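Histone-lysine N-methyltransferase, H3 lysine-9 specific SUVH4 (Arabidopsis thaliana, PDB 4QEO) methylates histone H3 to set a mark of transcriptional repression and binds methylated DNA, which directs this histone methylation to methylated sites. Local coordinates at residues A[103-108]-A[155-160]; A[191-196]-A[205-210]; A[248-253]-A[351-356]; A[275-280]-A[381-386]. One frame throughout, in Å; residues are numbered along the deposited sequence.

Contact 1 of 4, residues A[103-108]-A[155-160]; sequences KLPLAV and LKHCCE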
# COMPACT_ATOMS: atom_id res chain seq x y z
N LYS A 103 -37.65 -8.08 -2.26
CA LYS A 103 -37.60 -9.49 -2.62
C LYS A 103 -36.14 -9.89 -2.73
O LYS A 103 -35.36 -9.24 -3.42
CB LYS A 103 -38.31 -9.71 -3.96
CG LYS A 103 -38.31 -11.16 -4.43
CD LYS A 103 -39.72 -11.75 -4.42
CE LYS A 103 -39.79 -13.08 -5.18
NZ LYS A 103 -40.79 -13.05 -6.30
N LEU A 104 -35.75 -10.96 -2.04
CA LEU A 104 -34.38 -11.47 -2.10
C LEU A 104 -34.31 -12.58 -3.15
O LEU A 104 -35.33 -13.18 -3.48
CB LEU A 104 -33.94 -12.02 -0.73
CG LEU A 104 -33.41 -11.03 0.31
CD1 LEU A 104 -32.01 -10.55 -0.07
CD2 LEU A 104 -34.35 -9.83 0.48
N PRO A 105 -33.12 -12.88 -3.68
CA PRO A 105 -31.79 -12.31 -3.41
C PRO A 105 -31.62 -10.93 -4.01
O PRO A 105 -32.36 -10.57 -4.93
CB PRO A 105 -30.85 -13.29 -4.13
CG PRO A 105 -31.70 -13.84 -5.26
CD PRO A 105 -33.06 -13.97 -4.67
N LEU A 106 -30.66 -10.17 -3.48
CA LEU A 106 -30.39 -8.83 -4.02
C LEU A 106 -28.91 -8.67 -4.24
O LEU A 106 -28.14 -8.92 -3.33
CB LEU A 106 -30.80 -7.74 -3.02
CG LEU A 106 -32.19 -7.17 -2.98
CD1 LEU A 106 -32.24 -6.17 -1.83
CD2 LEU A 106 -32.57 -6.52 -4.32
N ALA A 107 -28.49 -8.21 -5.40
CA ALA A 107 -27.06 -8.01 -5.63
C ALA A 107 -26.58 -6.75 -4.92
O ALA A 107 -27.35 -5.79 -4.76
CB ALA A 107 -26.79 -7.93 -7.13
N VAL A 108 -25.32 -6.75 -4.47
CA VAL A 108 -24.74 -5.57 -3.84
C VAL A 108 -23.44 -5.11 -4.49
O VAL A 108 -23.07 -3.95 -4.36
CB VAL A 108 -24.51 -5.73 -2.31
CG1 VAL A 108 -25.85 -6.02 -1.62
CG2 VAL A 108 -23.46 -6.82 -2.00
N LEU A 155 -29.56 -9.46 -9.47
CA LEU A 155 -29.51 -8.23 -10.28
C LEU A 155 -30.89 -7.85 -10.80
O LEU A 155 -31.25 -6.67 -10.88
CB LEU A 155 -28.54 -8.40 -11.45
CG LEU A 155 -27.05 -8.40 -11.06
CD1 LEU A 155 -26.19 -8.82 -12.25
CD2 LEU A 155 -26.66 -7.00 -10.58
N LYS A 156 -31.69 -8.86 -11.16
CA LYS A 156 -33.07 -8.57 -11.57
C LYS A 156 -33.85 -7.88 -10.45
O LYS A 156 -34.59 -6.91 -10.68
CB LYS A 156 -33.78 -9.87 -12.02
CG LYS A 156 -35.31 -9.91 -11.83
CD LYS A 156 -35.86 -11.30 -12.30
CE LYS A 156 -37.30 -11.59 -11.83
NZ LYS A 156 -38.29 -10.73 -12.52
N HIS A 157 -33.68 -8.36 -9.22
CA HIS A 157 -34.39 -7.74 -8.11
C HIS A 157 -33.87 -6.32 -7.85
O HIS A 157 -34.64 -5.43 -7.48
CB HIS A 157 -34.30 -8.61 -6.84
CG HIS A 157 -35.11 -9.87 -6.92
ND1 HIS A 157 -34.79 -11.02 -6.22
CD2 HIS A 157 -36.22 -10.18 -7.65
CE1 HIS A 157 -35.68 -11.96 -6.49
NE2 HIS A 157 -36.55 -11.48 -7.37
N CYS A 158 -32.57 -6.11 -8.05
CA CYS A 158 -32.03 -4.76 -7.93
C CYS A 158 -32.72 -3.79 -8.88
O CYS A 158 -33.11 -2.68 -8.48
CB CYS A 158 -30.52 -4.75 -8.22
SG CYS A 158 -29.51 -5.46 -6.92
N CYS A 159 -32.84 -4.21 -10.14
CA CYS A 159 -33.56 -3.44 -11.16
C CYS A 159 -34.98 -3.14 -10.71
O CYS A 159 -35.44 -2.00 -10.79
CB CYS A 159 -33.63 -4.24 -12.48
SG CYS A 159 -34.48 -3.36 -13.82
N GLU A 160 -35.66 -4.17 -10.24
CA GLU A 160 -37.07 -4.03 -9.85
C GLU A 160 -37.31 -3.17 -8.60
O GLU A 160 -38.39 -2.60 -8.44
CB GLU A 160 -37.69 -5.42 -9.69
CG GLU A 160 -37.95 -6.05 -11.08
CD GLU A 160 -38.21 -7.54 -11.04
OE1 GLU A 160 -38.12 -8.14 -9.95
OE2 GLU A 160 -38.50 -8.10 -12.13
O HOH W 1 -38.98 -12.23 -8.45

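Contact 2 of 4, residues A[191-196]-A[205-210]; sequences EKFWAQ and YKYRLK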
# COMPACT_ATOMS: atom_id res chain seq x y z
N GLU A 191 -30.62 -0.54 -14.86
CA GLU A 191 -31.64 0.18 -15.60
C GLU A 191 -32.59 -0.81 -16.21
O GLU A 191 -33.81 -0.66 -16.15
CB GLU A 191 -30.99 0.99 -16.72
CG GLU A 191 -31.97 1.46 -17.78
CD GLU A 191 -32.02 2.95 -17.85
OE1 GLU A 191 -32.56 3.58 -16.91
OE2 GLU A 191 -31.48 3.51 -18.83
N LYS A 192 -32.03 -1.85 -16.81
CA LYS A 192 -32.93 -2.89 -17.30
C LYS A 192 -32.17 -4.14 -17.59
O LYS A 192 -30.96 -4.14 -17.50
CB LYS A 192 -33.67 -2.45 -18.57
CG LYS A 192 -32.77 -2.13 -19.71
CD LYS A 192 -33.57 -1.89 -20.96
CE LYS A 192 -32.70 -1.24 -21.99
NZ LYS A 192 -32.06 -0.01 -21.47
N PHE A 193 -32.87 -5.22 -17.91
CA PHE A 193 -32.18 -6.47 -18.18
C PHE A 193 -33.00 -7.31 -19.12
O PHE A 193 -34.22 -7.15 -19.22
CB PHE A 193 -31.92 -7.25 -16.88
CG PHE A 193 -33.19 -7.76 -16.24
CD1 PHE A 193 -33.95 -6.92 -15.42
CD2 PHE A 193 -33.64 -9.05 -16.48
CE1 PHE A 193 -35.13 -7.37 -14.86
CE2 PHE A 193 -34.84 -9.51 -15.92
CZ PHE A 193 -35.58 -8.67 -15.13
N TRP A 194 -32.34 -8.22 -19.82
CA TRP A 194 -33.11 -9.04 -20.77
C TRP A 194 -32.32 -10.28 -21.11
O TRP A 194 -31.17 -10.37 -20.75
CB TRP A 194 -33.44 -8.23 -22.03
CG TRP A 194 -32.23 -7.85 -22.81
CD1 TRP A 194 -31.67 -8.53 -23.86
CD2 TRP A 194 -31.39 -6.71 -22.57
NE1 TRP A 194 -30.54 -7.87 -24.30
CE2 TRP A 194 -30.35 -6.75 -23.53
CE3 TRP A 194 -31.42 -5.64 -21.65
CZ2 TRP A 194 -29.35 -5.77 -23.58
CZ3 TRP A 194 -30.42 -4.67 -21.72
CH2 TRP A 194 -29.40 -4.75 -22.67
N ALA A 195 -32.94 -11.24 -21.80
CA ALA A 195 -32.23 -12.42 -22.25
C ALA A 195 -32.08 -12.33 -23.75
O ALA A 195 -32.98 -11.86 -24.42
CB ALA A 195 -33.03 -13.67 -21.91
N GLN A 196 -30.95 -12.78 -24.29
CA GLN A 196 -30.79 -12.84 -25.74
C GLN A 196 -29.72 -13.88 -26.04
O GLN A 196 -29.06 -14.35 -25.14
CB GLN A 196 -30.36 -11.48 -26.30
CG GLN A 196 -28.96 -11.03 -25.89
CD GLN A 196 -28.46 -9.86 -26.71
OE1 GLN A 196 -28.81 -8.70 -26.46
NE2 GLN A 196 -27.64 -10.15 -27.72
N TYR A 205 -28.06 -13.53 -20.08
CA TYR A 205 -28.79 -12.42 -19.49
C TYR A 205 -27.88 -11.22 -19.56
O TYR A 205 -26.68 -11.36 -19.42
CB TYR A 205 -29.23 -12.75 -18.06
CG TYR A 205 -30.40 -13.69 -18.12
CD1 TYR A 205 -30.21 -15.08 -18.19
CD2 TYR A 205 -31.69 -13.21 -18.21
CE1 TYR A 205 -31.29 -15.95 -18.30
CE2 TYR A 205 -32.78 -14.06 -18.32
CZ TYR A 205 -32.57 -15.43 -18.36
OH TYR A 205 -33.64 -16.26 -18.47
N LYS A 206 -28.44 -10.06 -19.84
CA LYS A 206 -27.66 -8.84 -19.97
C LYS A 206 -28.29 -7.80 -19.07
O LYS A 206 -29.52 -7.70 -19.03
CB LYS A 206 -27.69 -8.32 -21.43
CG LYS A 206 -26.91 -9.21 -22.41
CD LYS A 206 -26.70 -8.48 -23.73
CE LYS A 206 -25.40 -8.92 -24.37
NZ LYS A 206 -25.24 -8.40 -25.76
N TYR A 207 -27.44 -7.05 -18.37
CA TYR A 207 -27.85 -6.10 -17.36
C TYR A 207 -27.30 -4.75 -17.77
O TYR A 207 -26.10 -4.56 -17.85
CB TYR A 207 -27.36 -6.53 -15.95
CG TYR A 207 -28.05 -7.82 -15.56
CD1 TYR A 207 -27.52 -9.04 -15.93
CD2 TYR A 207 -29.26 -7.80 -14.88
CE1 TYR A 207 -28.16 -10.24 -15.63
CE2 TYR A 207 -29.92 -9.00 -14.58
CZ TYR A 207 -29.36 -10.21 -14.96
OH TYR A 207 -30.00 -11.39 -14.67
N ARG A 208 -28.19 -3.82 -18.08
CA ARG A 208 -27.76 -2.48 -18.41
C ARG A 208 -27.75 -1.64 -17.14
O ARG A 208 -28.81 -1.45 -16.47
CB ARG A 208 -28.70 -1.88 -19.46
CG ARG A 208 -28.53 -0.39 -19.70
CD ARG A 208 -27.24 -0.06 -20.44
NE ARG A 208 -26.90 -1.02 -21.51
CZ ARG A 208 -27.43 -0.99 -22.73
NH1 ARG A 208 -27.08 -1.88 -23.65
NH2 ARG A 208 -28.32 -0.07 -23.04
N LEU A 209 -26.54 -1.16 -16.84
CA LEU A 209 -26.21 -0.40 -15.64
C LEU A 209 -25.86 1.03 -16.01
O LEU A 209 -25.20 1.27 -17.03
CB LEU A 209 -25.00 -1.02 -14.94
CG LEU A 209 -24.93 -2.56 -14.92
CD1 LEU A 209 -23.64 -2.99 -14.26
CD2 LEU A 209 -26.09 -3.08 -14.16
N LYS A 210 -26.30 1.96 -15.16
CA LYS A 210 -26.04 3.39 -15.35
C LYS A 210 -25.50 3.92 -14.05
O LYS A 210 -26.11 3.70 -13.00
CB LYS A 210 -27.37 4.13 -15.64
CG LYS A 210 -28.20 3.56 -16.78
CD LYS A 210 -27.45 3.64 -18.10
CE LYS A 210 -28.33 4.23 -19.21
NZ LYS A 210 -27.63 4.26 -20.53
O HOH W 2 -27.22 -6.33 -26.84

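Contact 3 of 4, residues A[248-253]-A[351-356]; sequences GLEFKG and KRLRFN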
# COMPACT_ATOMS: atom_id res chain seq x y z
N GLY A 248 23.00 10.97 -10.05
CA GLY A 248 23.10 9.89 -11.01
C GLY A 248 23.52 8.72 -10.13
O GLY A 248 23.86 7.63 -10.60
N LEU A 249 23.50 8.99 -8.83
CA LEU A 249 23.86 8.04 -7.79
C LEU A 249 22.82 6.94 -7.58
O LEU A 249 23.15 5.77 -7.43
CB LEU A 249 24.09 8.78 -6.47
CG LEU A 249 25.35 9.65 -6.37
CD1 LEU A 249 25.55 10.20 -4.95
CD2 LEU A 249 26.57 8.85 -6.82
N GLU A 250 21.55 7.32 -7.57
CA GLU A 250 20.49 6.34 -7.42
C GLU A 250 20.34 5.54 -8.70
O GLU A 250 20.51 6.07 -9.80
CB GLU A 250 19.15 6.99 -7.04
CG GLU A 250 19.16 7.67 -5.68
CD GLU A 250 19.29 6.70 -4.51
OE1 GLU A 250 19.34 5.47 -4.73
OE2 GLU A 250 19.32 7.18 -3.36
N PHE A 251 20.01 4.27 -8.54
CA PHE A 251 19.84 3.37 -9.67
C PHE A 251 18.73 3.84 -10.59
O PHE A 251 18.75 3.61 -11.80
CB PHE A 251 19.54 1.97 -9.14
CG PHE A 251 19.11 1.01 -10.19
CD1 PHE A 251 20.02 0.54 -11.13
CD2 PHE A 251 17.80 0.57 -10.25
CE1 PHE A 251 19.63 -0.34 -12.10
CE2 PHE A 251 17.40 -0.32 -11.23
CZ PHE A 251 18.32 -0.78 -12.16
N LYS A 252 17.76 4.53 -10.01
CA LYS A 252 16.69 5.15 -10.78
C LYS A 252 16.70 6.63 -10.46
O LYS A 252 16.68 7.01 -9.30
CB LYS A 252 15.36 4.54 -10.39
CG LYS A 252 15.27 3.08 -10.77
CD LYS A 252 13.97 2.48 -10.29
CE LYS A 252 13.69 1.17 -10.98
NZ LYS A 252 12.48 1.28 -11.84
N GLY A 253 16.75 7.46 -11.50
CA GLY A 253 16.82 8.90 -11.32
C GLY A 253 15.62 9.44 -10.57
O GLY A 253 14.51 8.91 -10.69
N LYS A 351 19.40 -3.08 -0.81
CA LYS A 351 19.37 -3.15 -2.25
C LYS A 351 19.06 -1.80 -2.89
O LYS A 351 18.69 -0.83 -2.20
CB LYS A 351 18.43 -4.27 -2.70
CG LYS A 351 18.95 -5.63 -2.22
CD LYS A 351 18.06 -6.79 -2.61
CE LYS A 351 18.67 -8.11 -2.12
NZ LYS A 351 17.88 -9.29 -2.57
N ARG A 352 19.24 -1.73 -4.20
CA ARG A 352 19.13 -0.47 -4.91
C ARG A 352 17.68 0.00 -4.94
O ARG A 352 16.76 -0.80 -4.77
CB ARG A 352 19.63 -0.65 -6.33
CG ARG A 352 18.83 -1.66 -7.08
CD ARG A 352 19.50 -2.02 -8.38
NE ARG A 352 18.66 -2.91 -9.17
CZ ARG A 352 19.04 -3.45 -10.32
NH1 ARG A 352 20.25 -3.18 -10.80
NH2 ARG A 352 18.22 -4.25 -10.99
N LEU A 353 17.50 1.30 -5.13
CA LEU A 353 16.18 1.89 -5.19
C LEU A 353 15.37 1.16 -6.26
O LEU A 353 15.80 1.05 -7.41
CB LEU A 353 16.28 3.39 -5.47
CG LEU A 353 14.97 4.13 -5.71
CD1 LEU A 353 14.06 4.00 -4.50
CD2 LEU A 353 15.27 5.59 -6.02
N ARG A 354 14.21 0.64 -5.87
CA ARG A 354 13.40 -0.20 -6.73
C ARG A 354 12.36 0.58 -7.52
O ARG A 354 11.78 0.04 -8.45
CB ARG A 354 12.59 -1.22 -5.92
CG ARG A 354 13.37 -2.20 -5.09
CD ARG A 354 12.46 -2.80 -4.02
NE ARG A 354 13.02 -3.99 -3.39
CZ ARG A 354 14.08 -3.99 -2.59
NH1 ARG A 354 14.72 -2.85 -2.32
NH2 ARG A 354 14.52 -5.12 -2.07
N PHE A 355 12.09 1.82 -7.13
CA PHE A 355 10.93 2.53 -7.68
C PHE A 355 11.28 3.87 -8.32
O PHE A 355 12.22 4.54 -7.89
CB PHE A 355 9.87 2.80 -6.60
CG PHE A 355 9.52 1.59 -5.77
CD1 PHE A 355 8.69 0.61 -6.28
CD2 PHE A 355 10.01 1.45 -4.49
CE1 PHE A 355 8.36 -0.50 -5.52
CE2 PHE A 355 9.69 0.33 -3.73
CZ PHE A 355 8.87 -0.64 -4.24
N ASN A 356 10.49 4.25 -9.32
CA ASN A 356 10.62 5.56 -9.93
C ASN A 356 9.89 6.60 -9.08
O ASN A 356 8.67 6.56 -8.96
CB ASN A 356 10.05 5.53 -11.36
CG ASN A 356 10.84 4.61 -12.28
OD1 ASN A 356 12.06 4.71 -12.37
ND2 ASN A 356 10.15 3.69 -12.95
O HOH W 3 19.81 3.28 -6.09
O HOH W 4 13.42 6.92 -8.38

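Contact 4 of 4, residues A[275-280]-A[381-386]; sequences KSLIIE and VCEYIG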
# COMPACT_ATOMS: atom_id res chain seq x y z
N LYS A 275 24.75 8.60 -0.84
CA LYS A 275 24.05 7.32 -0.72
C LYS A 275 24.47 6.60 0.55
O LYS A 275 23.88 5.59 0.92
CB LYS A 275 24.30 6.42 -1.93
CG LYS A 275 23.26 6.57 -3.05
CD LYS A 275 23.32 5.42 -4.07
CE LYS A 275 22.38 4.28 -3.69
NZ LYS A 275 22.35 3.20 -4.72
N SER A 276 25.51 7.10 1.20
CA SER A 276 26.05 6.42 2.37
C SER A 276 26.14 7.38 3.55
O SER A 276 26.44 8.56 3.37
CB SER A 276 27.46 5.88 2.07
OG SER A 276 27.41 4.75 1.20
N LEU A 277 25.89 6.86 4.74
CA LEU A 277 26.08 7.61 5.98
C LEU A 277 27.48 8.20 6.08
O LEU A 277 28.46 7.57 5.68
CB LEU A 277 25.84 6.70 7.18
CG LEU A 277 24.43 6.13 7.34
CD1 LEU A 277 24.43 5.11 8.47
CD2 LEU A 277 23.44 7.25 7.63
N ILE A 278 27.57 9.41 6.62
CA ILE A 278 28.85 9.99 7.01
C ILE A 278 28.87 10.03 8.54
O ILE A 278 27.92 10.47 9.16
CB ILE A 278 29.03 11.41 6.47
CG1 ILE A 278 29.07 11.40 4.94
CG2 ILE A 278 30.30 12.04 7.05
CD1 ILE A 278 29.07 12.80 4.34
N ILE A 279 29.94 9.55 9.15
CA ILE A 279 29.98 9.51 10.60
C ILE A 279 30.93 10.57 11.17
O ILE A 279 32.10 10.59 10.83
CB ILE A 279 30.34 8.11 11.11
CG1 ILE A 279 29.26 7.12 10.66
CG2 ILE A 279 30.51 8.10 12.61
CD1 ILE A 279 29.42 5.74 11.22
N GLU A 280 30.40 11.46 12.01
CA GLU A 280 31.21 12.53 12.59
C GLU A 280 32.31 11.99 13.49
O GLU A 280 32.17 10.91 14.06
CB GLU A 280 30.33 13.53 13.36
CG GLU A 280 29.69 14.57 12.48
CD GLU A 280 30.69 15.28 11.57
OE1 GLU A 280 31.50 16.07 12.08
OE2 GLU A 280 30.65 15.03 10.34
N VAL A 381 11.46 1.48 1.06
CA VAL A 381 11.54 2.70 0.27
C VAL A 381 12.95 3.30 0.35
O VAL A 381 13.58 3.54 -0.69
CB VAL A 381 10.48 3.74 0.69
CG1 VAL A 381 10.65 5.04 -0.10
CG2 VAL A 381 9.09 3.17 0.47
N CYS A 382 13.46 3.53 1.56
CA CYS A 382 14.85 4.04 1.63
C CYS A 382 15.35 4.08 3.03
O CYS A 382 14.57 4.16 3.95
CB CYS A 382 14.95 5.46 1.08
SG CYS A 382 13.87 6.63 1.92
N GLU A 383 16.67 4.06 3.19
CA GLU A 383 17.27 4.34 4.48
C GLU A 383 17.28 5.85 4.64
O GLU A 383 17.44 6.58 3.66
CB GLU A 383 18.72 3.80 4.54
CG GLU A 383 19.34 3.93 5.93
CD GLU A 383 20.71 3.26 6.06
OE1 GLU A 383 20.99 2.29 5.33
OE2 GLU A 383 21.52 3.73 6.90
N TYR A 384 17.09 6.33 5.85
CA TYR A 384 17.32 7.74 6.11
C TYR A 384 18.83 7.98 6.21
O TYR A 384 19.46 7.62 7.20
CB TYR A 384 16.61 8.17 7.39
CG TYR A 384 16.44 9.67 7.51
CD1 TYR A 384 17.44 10.45 8.07
CD2 TYR A 384 15.28 10.30 7.08
CE1 TYR A 384 17.31 11.82 8.19
CE2 TYR A 384 15.14 11.68 7.19
CZ TYR A 384 16.16 12.43 7.75
OH TYR A 384 16.03 13.79 7.88
N ILE A 385 19.41 8.56 5.15
CA ILE A 385 20.84 8.85 5.08
C ILE A 385 21.16 10.33 5.32
O ILE A 385 20.46 11.22 4.83
CB ILE A 385 21.41 8.41 3.70
CG1 ILE A 385 21.19 6.91 3.47
CG2 ILE A 385 22.90 8.75 3.58
CD1 ILE A 385 21.98 6.01 4.40
N GLY A 386 22.23 10.58 6.06
CA GLY A 386 22.69 11.93 6.36
C GLY A 386 24.00 11.83 7.13
O GLY A 386 24.67 10.79 7.06

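Contact 1 of 4, residues A[103-108]-A[155-160]
His157 of helix 155-160 reaches the turn that leads into strand 106-108 and makes the one direct hydrogen bond between the two segments. Its ND1 donates to Pro105 O at 2.8 Å with an N-H...O angle of 152°. The acceptor lies close to the ring plane, and the ring nitrogen lies in the carbonyl plane of Pro105. The bond fixes the rotation of the imidazole and shows that ND1 carries a proton. CG of His157 stands anti to its carbonyl carbon (chi1 -71°), which sends the ring out toward the turn. Lys103 CG covers one ring face in a CH-pi contact, 3.6 Å from the centroid. The peptide bond before Pro105 is cis.

The tight part lies further along the strand and is apolar. Ala107 CB sits 3.6 Å from Leu155 CD2 and 3.7 Å from Cys158 SG. Leu106 CD2 rests against His157 CB at 3.7 Å. Ala107 O is buried and has no hydrogen-bond partner in the model; Cys158 SG lies 3.1 Å from it.

The Lys103 end is looser and open to solvent. There a water joins Lys103 NZ and His157 NE2, at 2.9 Å from the lysine NZ. Lys103 itself is exposed.

The helix crosses the strand at 91°, with the axes 6.1 Å apart. Val165 on strand 165-172 also touches Ala107, Leu155 and Cys158. This is a helix packed on the curved mixed beta sheet of the SRA (YDG) domain, the module that binds methylated DNA.

Contact 2 of 4, residues A[191-196]-A[205-210]
Glu191 and Lys192 both face Arg208, which makes a classic beta bulge in an otherwise regular antiparallel ladder. Arg208 O accepts two backbone bonds there, from Glu191 N at 2.6 Å and from Lys192 N at 3.3 Å. The first donor lies nearly in line with the carbonyl; the second sits on a lone pair in the carbonyl plane. Lys192 and Arg208, at the bulge, form a hydrogen-bonded pair, as Trp194 and Lys206 do further along. Phe193-Tyr207 and Ala195-Tyr205 are non-hydrogen-bonded pairs.

On the face with Trp194, the indole lies over Lys206. CB of the lysine is 3.9 Å from the centroid of the six-membered ring, a CH-pi contact. CG of Trp194 is wedged between its own N and carbonyl carbon (chi1 65°), and this turns the indole across to the partner strand. Its NE1 donates to Gln196 OE1 at 2.9 Å in an almost straight bond of 179°, which helps to set the rotation of the indole; the acceptor lies in the ring plane. A water links the same OE1 to Lys206 NZ. At the other end of the indole, Trp194 CH2 meets a face of the Arg208 guanidinium, the two planes 84° apart. Arg208 NH1 bonds Thr127.

On the other face, Phe193 CB touches Tyr207 CD2 at 3.4 Å. The two rings are nearly parallel but slid apart, with little overlap. Ala195 CB lies over the Tyr205 ring.

The segments belong to the hairpin of strands 180-197 and 203-211. Strand 125-129 pairs with the second of these, and helix 151-161 packs against Phe193 and Tyr207.

Contact 3 of 4, residues A[248-253]-A[351-356]
The Phe251 ring and the Arg352 guanidinium lie flat on each other, centres 3.7 Å apart and planes at 11°. This is a stack with cation-pi character. Arg352 CD sits over the centre of the same ring face, 3.6 Å from the centroid. CG of Arg352 stands between its own N and carbonyl carbon (chi1 61°), and the chain runs on extended to NE, which carries it along the ring. At the ring edge, Phe251 CD2 meets Leu353 O at 3.5 Å. That carbonyl is buried and has no hydrogen-bond partner in the model.

Lys252 lies along the second segment, with CE 3.4 Å from Arg354 O. Its NZ makes a weak 3.5 Å hydrogen bond to Asn356 OD1 and a long, weak ion pair with Glu373. An alanine here is likely to leave Asn356 OD1 without this donor and open a gap beside the Arg354 carbonyl.

One water binds Glu250 OE1, Phe251 N and Leu353 N, stitching the backbones together. Glu250 OE2 bonds Tyr273.

Both segments are loops. The first precedes strand 256-257 and the second precedes strand 357-361, and these strands pair in parallel in a four-stranded sheet.

Contact 4 of 4, residues A[275-280]-A[381-386]
Apolar contacts between Leu277 and Ile385 make the centre of this join. Leu277 CD2 meets Ile385 CD1 at 3.8 Å, the two side chains crossing at about a right angle. The other branch of the isoleucine, CG2, presses on the backbone of Ser276, 3.5 Å from its C. CG2 is anti to the Ile385 N, which places it beside this peptide while CG1 leads CD1 to the leucine.

One backbone hydrogen bond spans the contact. Ile278 N donates to Gly386 O at 3.2 Å with an N-H...O angle of 170°, the donor tilted 23° from the carbonyl plane.

Charge meets carbon at Glu383. Its OE2 lies 3.6 Å from Leu277 CD1, while OE1 is held by a salt bridge to Arg483. If Leu277 were a serine, Ile385 CD1 would probably lose its apolar partner and a gap would open beside Glu383.

The backbone bond begins the parallel pairing of strands 278-279 and 387-390, so that strand 278-279, of the pre-SET region, forms an edge of a SET-domain sheet. Next to it, Tyr384 packs on a basic side chain of the bound peptide, and its side chain lies about 6 Å from the bound S-adenosyl-L-homocysteine, at the SET active site.

In the fold
Contacts 1 and 2 come first along the chain and lie within the SRA domain, their centres 12 Å apart. Both reach the same mixed sheet, and they touch where Leu155 packs on Tyr207 and Lys156 on Phe193. Contacts 3 and 4 follow, on the opposite side of the chain's centre, their centres about 50 to 59 Å from those of the first two. Their own centres are 14 Å apart, and their segments alternate along the chain. Contact 4 joins the pre-SET region to the SET domain, and contact 3 joins it to the chain leading there. The two pairs thus lie in separate modules, DNA-binding and catalytic, with no touch between them.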